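Local coordinates for protein 5-oxoprolinase subunit A (Thermus thermophilus, PDB 2DFA) that probably cleaves 5-oxoproline to L-glutamate at the expense of ATP, as part of a complex with two partner subunits, at residues E191-A196 against R237-Q242. Numbering follows the deposited sequence.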
ATOM      1  N   GLU A 191      -6.845  37.689  14.259  1.00 62.51           N
ATOM      2  CA  GLU A 191      -5.498  37.838  14.807  1.00 61.28           C
ATOM      3  C   GLU A 191      -4.435  37.311  13.836  1.00 59.40           C
ATOM      4  O   GLU A 191      -3.366  37.878  13.668  1.00 59.04           O
ATOM      5  CB  GLU A 191      -5.408  37.080  16.135  1.00 62.77           C
ATOM      6  CG  GLU A 191      -4.119  37.405  16.895  1.00 66.24           C
ATOM      7  CD  GLU A 191      -3.990  36.511  18.110  1.00 69.29           C
ATOM      8  OE1 GLU A 191      -4.926  36.451  18.896  1.00 71.40           O
ATOM      9  OE2 GLU A 191      -2.916  35.930  18.293  1.00 70.94           O
ATOM     10  N   ALA A 192      -4.749  36.160  13.219  1.00 57.72           N
ATOM     11  CA  ALA A 192      -3.823  35.598  12.244  1.00 55.52           C
ATOM     12  C   ALA A 192      -3.551  36.581  11.103  1.00 54.52           C
ATOM     13  O   ALA A 192      -2.434  36.756  10.643  1.00 53.88           O
ATOM     14  CB  ALA A 192      -4.446  34.319  11.688  1.00 54.39           C
ATOM     15  N   ALA A 193      -4.637  37.202  10.614  1.00 53.34           N
ATOM     16  CA  ALA A 193      -4.469  38.228   9.592  1.00 52.62           C
ATOM     17  C   ALA A 193      -3.645  39.402  10.129  1.00 51.85           C
ATOM     18  O   ALA A 193      -2.802  39.979   9.455  1.00 51.61           O
ATOM     19  CB  ALA A 193      -5.858  38.718   9.190  1.00 52.60           C
ATOM     20  N   ARG A 194      -3.959  39.776  11.385  1.00 52.26           N
ATOM     21  CA  ARG A 194      -3.193  40.820  12.056  1.00 51.63           C
ATOM     22  C   ARG A 194      -1.697  40.487  12.076  1.00 50.03           C
ATOM     23  O   ARG A 194      -0.838  41.291  11.737  1.00 48.00           O
ATOM     24  CB  ARG A 194      -3.719  40.928  13.490  1.00 54.76           C
ATOM     25  CG  ARG A 194      -3.416  42.288  14.117  1.00 58.27           C
ATOM     26  CD  ARG A 194      -3.668  42.313  15.635  1.00 61.40           C
ATOM     27  NE  ARG A 194      -4.778  41.435  16.017  1.00 64.51           N
ATOM     28  CZ  ARG A 194      -6.004  41.768  15.586  1.00 65.62           C
ATOM     29  NH1 ARG A 194      -6.161  42.823  14.808  1.00 66.51           N
ATOM     30  NH2 ARG A 194      -7.064  41.070  16.000  1.00 64.72           N
ATOM     31  N   ARG A 195      -1.403  39.255  12.535  1.00 49.17           N
ATOM     32  CA  ARG A 195      -0.017  38.804  12.589  1.00 48.29           C
ATOM     33  C   ARG A 195       0.616  38.763  11.193  1.00 46.86           C
ATOM     34  O   ARG A 195       1.761  39.136  10.981  1.00 47.21           O
ATOM     35  CB  ARG A 195      -0.002  37.407  13.219  1.00 50.05           C
ATOM     36  CG  ARG A 195      -0.431  37.425  14.689  1.00 51.09           C
ATOM     37  CD  ARG A 195      -0.731  36.019  15.234  1.00 53.27           C
ATOM     38  NE  ARG A 195       0.463  35.167  15.194  1.00 55.41           N
ATOM     39  CZ  ARG A 195       1.290  35.213  16.253  1.00 55.34           C
ATOM     40  NH1 ARG A 195       1.014  36.011  17.269  1.00 55.59           N
ATOM     41  NH2 ARG A 195       2.370  34.428  16.287  1.00 56.04           N
ATOM     42  N   ALA A 196      -0.168  38.259  10.224  1.00 46.55           N
ATOM     43  CA  ALA A 196       0.343  38.182   8.859  1.00 46.44           C
ATOM     44  C   ALA A 196       0.819  39.548   8.347  1.00 46.06           C
ATOM     45  O   ALA A 196       1.915  39.701   7.827  1.00 44.49           O
ATOM     46  CB  ALA A 196      -0.775  37.646   7.965  1.00 45.52           C
ATOM     47  N   ARG A 237      -5.711  37.004   3.356  1.00 58.07           N
ATOM     48  CA  ARG A 237      -5.548  37.595   2.032  1.00 60.38           C
ATOM     49  C   ARG A 237      -6.173  38.986   1.957  1.00 60.99           C
ATOM     50  O   ARG A 237      -5.584  39.913   1.399  1.00 59.64           O
ATOM     51  CB  ARG A 237      -6.173  36.703   0.958  1.00 61.23           C
ATOM     52  CG  ARG A 237      -5.845  37.157  -0.459  1.00 64.00           C
ATOM     53  CD  ARG A 237      -6.625  36.374  -1.504  1.00 66.47           C
ATOM     54  NE  ARG A 237      -6.280  36.789  -2.861  1.00 68.87           N
ATOM     55  CZ  ARG A 237      -5.115  36.537  -3.449  1.00 69.52           C
ATOM     56  NH1 ARG A 237      -4.174  35.863  -2.802  1.00 70.97           N
ATOM     57  NH2 ARG A 237      -4.886  36.964  -4.683  1.00 70.01           N
ATOM     58  N   GLU A 238      -7.367  39.126   2.520  1.00 62.42           N
ATOM     59  CA  GLU A 238      -8.065  40.406   2.503  1.00 65.17           C
ATOM     60  C   GLU A 238      -7.310  41.478   3.284  1.00 65.32           C
ATOM     61  O   GLU A 238      -7.176  42.614   2.825  1.00 66.02           O
ATOM     62  CB  GLU A 238      -9.484  40.239   3.057  1.00 65.88           C
ATOM     63  CG  GLU A 238     -10.361  39.340   2.190  1.00 69.46           C
ATOM     64  CD  GLU A 238     -11.791  39.239   2.687  1.00 70.90           C
ATOM     65  OE1 GLU A 238     -12.005  38.735   3.811  1.00 72.02           O
ATOM     66  OE2 GLU A 238     -12.704  39.663   1.948  1.00 72.26           O
ATOM     67  N   ALA A 239      -6.812  41.116   4.461  1.00 64.98           N
ATOM     68  CA  ALA A 239      -6.068  42.059   5.282  1.00 64.74           C
ATOM     69  C   ALA A 239      -4.849  42.556   4.515  1.00 64.79           C
ATOM     70  O   ALA A 239      -4.491  43.730   4.592  1.00 64.50           O
ATOM     71  CB  ALA A 239      -5.634  41.391   6.581  1.00 65.53           C
ATOM     72  N   LEU A 240      -4.222  41.656   3.765  1.00 64.41           N
ATOM     73  CA  LEU A 240      -3.041  42.001   2.985  1.00 64.87           C
ATOM     74  C   LEU A 240      -3.367  42.884   1.783  1.00 65.45           C
ATOM     75  O   LEU A 240      -2.657  43.850   1.505  1.00 64.40           O
ATOM     76  CB  LEU A 240      -2.335  40.726   2.508  1.00 64.66           C
ATOM     77  CG  LEU A 240      -1.725  39.826   3.588  1.00 64.55           C
ATOM     78  CD1 LEU A 240      -1.116  38.587   2.945  1.00 63.80           C
ATOM     79  CD2 LEU A 240      -0.666  40.597   4.360  1.00 63.51           C
ATOM     80  N   GLU A 241      -4.442  42.552   1.074  1.00 66.68           N
ATOM     81  CA  GLU A 241      -4.838  43.323  -0.098  1.00 68.14           C
ATOM     82  C   GLU A 241      -5.420  44.680   0.282  1.00 68.27           C
ATOM     83  O   GLU A 241      -5.161  45.681  -0.386  1.00 68.07           O
ATOM     84  CB  GLU A 241      -5.845  42.533  -0.937  1.00 69.48           C
ATOM     85  CG  GLU A 241      -5.293  41.222  -1.469  1.00 70.57           C
ATOM     86  CD  GLU A 241      -6.251  40.521  -2.409  1.00 71.47           C
ATOM     87  OE1 GLU A 241      -7.401  40.255  -2.001  1.00 71.72           O
ATOM     88  OE2 GLU A 241      -5.848  40.232  -3.555  1.00 72.37           O
ATOM     89  N   GLN A 242      -6.209  44.715   1.352  1.00 68.66           N
ATOM     90  CA  GLN A 242      -6.794  45.970   1.806  1.00 68.88           C
ATOM     91  C   GLN A 242      -5.678  46.856   2.346  1.00 68.23           C
ATOM     92  O   GLN A 242      -5.860  48.058   2.538  1.00 68.38           O
ATOM     93  CB  GLN A 242      -7.835  45.717   2.900  1.00 70.60           C
ATOM     94  CG  GLN A 242      -9.166  45.197   2.384  1.00 73.71           C
ATOM     95  CD  GLN A 242     -10.190  45.016   3.490  1.00 76.03           C
ATOM     96  OE1 GLN A 242     -11.124  45.807   3.626  1.00 77.58           O
ATOM     97  NE2 GLN A 242     -10.017  43.969   4.290  1.00 77.09           N
TER
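Ala-193 and Ala-239 meet methyl to methyl, with their CB atoms 3.7 Å apart. The CB of Ala-239 points at the facing helix, while that of Ala-193 comes in from the flank of its own. With a single carbon on each side, the backbones come close, and the CA atoms of Ala-193 and Ala-239 lie 6.0 Å apart. The next residue, Leu-240, makes a looser contact, with Ala-196, about one turn beyond Ala-193. Leu-240 CD2 lies 4.4 Å from Ala-196 C and 4.7 Å from Ala-196 CB. The CB of Leu-240 does not head for the facing helix. With chi2 at 178°, CD1 runs on anti to CA, and CD2 is the branch that reaches across. The interface is small, about 130 Å² in total, and apolar.

The contact joins helix 189-201 to helix 229-241. These helices follow strands 160-164 and 219-222, which are parallel neighbours in the curled main sheet. This is consistent with a barrel-like alpha/beta fold of the LamB/YcsF family, with helices packed around parallel strands. Leu-240 also touches Val-3 and Leu-5 of strand 2-9 and Val-247 of strand 246-247. It thus links the helix pair to the sheet. Ala-196 packs on Val-236 as well, and Ala-192 on Val-232, which carries the same helix pairing toward the start of helix 229-241.

Polar groups lie off the alanine contact. Arg-195 NH2 binds the carbonyl of Arg-168, tying helix 189-201 to a loop. On the other helix, Arg-237 NE lies 3.5 Å from Glu-241 OE2. That oxygen sits well out of the guanidinium plane, so the attraction is one of charge alone. Gln-242 NE2 makes a weak hydrogen bond of 3.5 Å to Glu-238 O, one turn back.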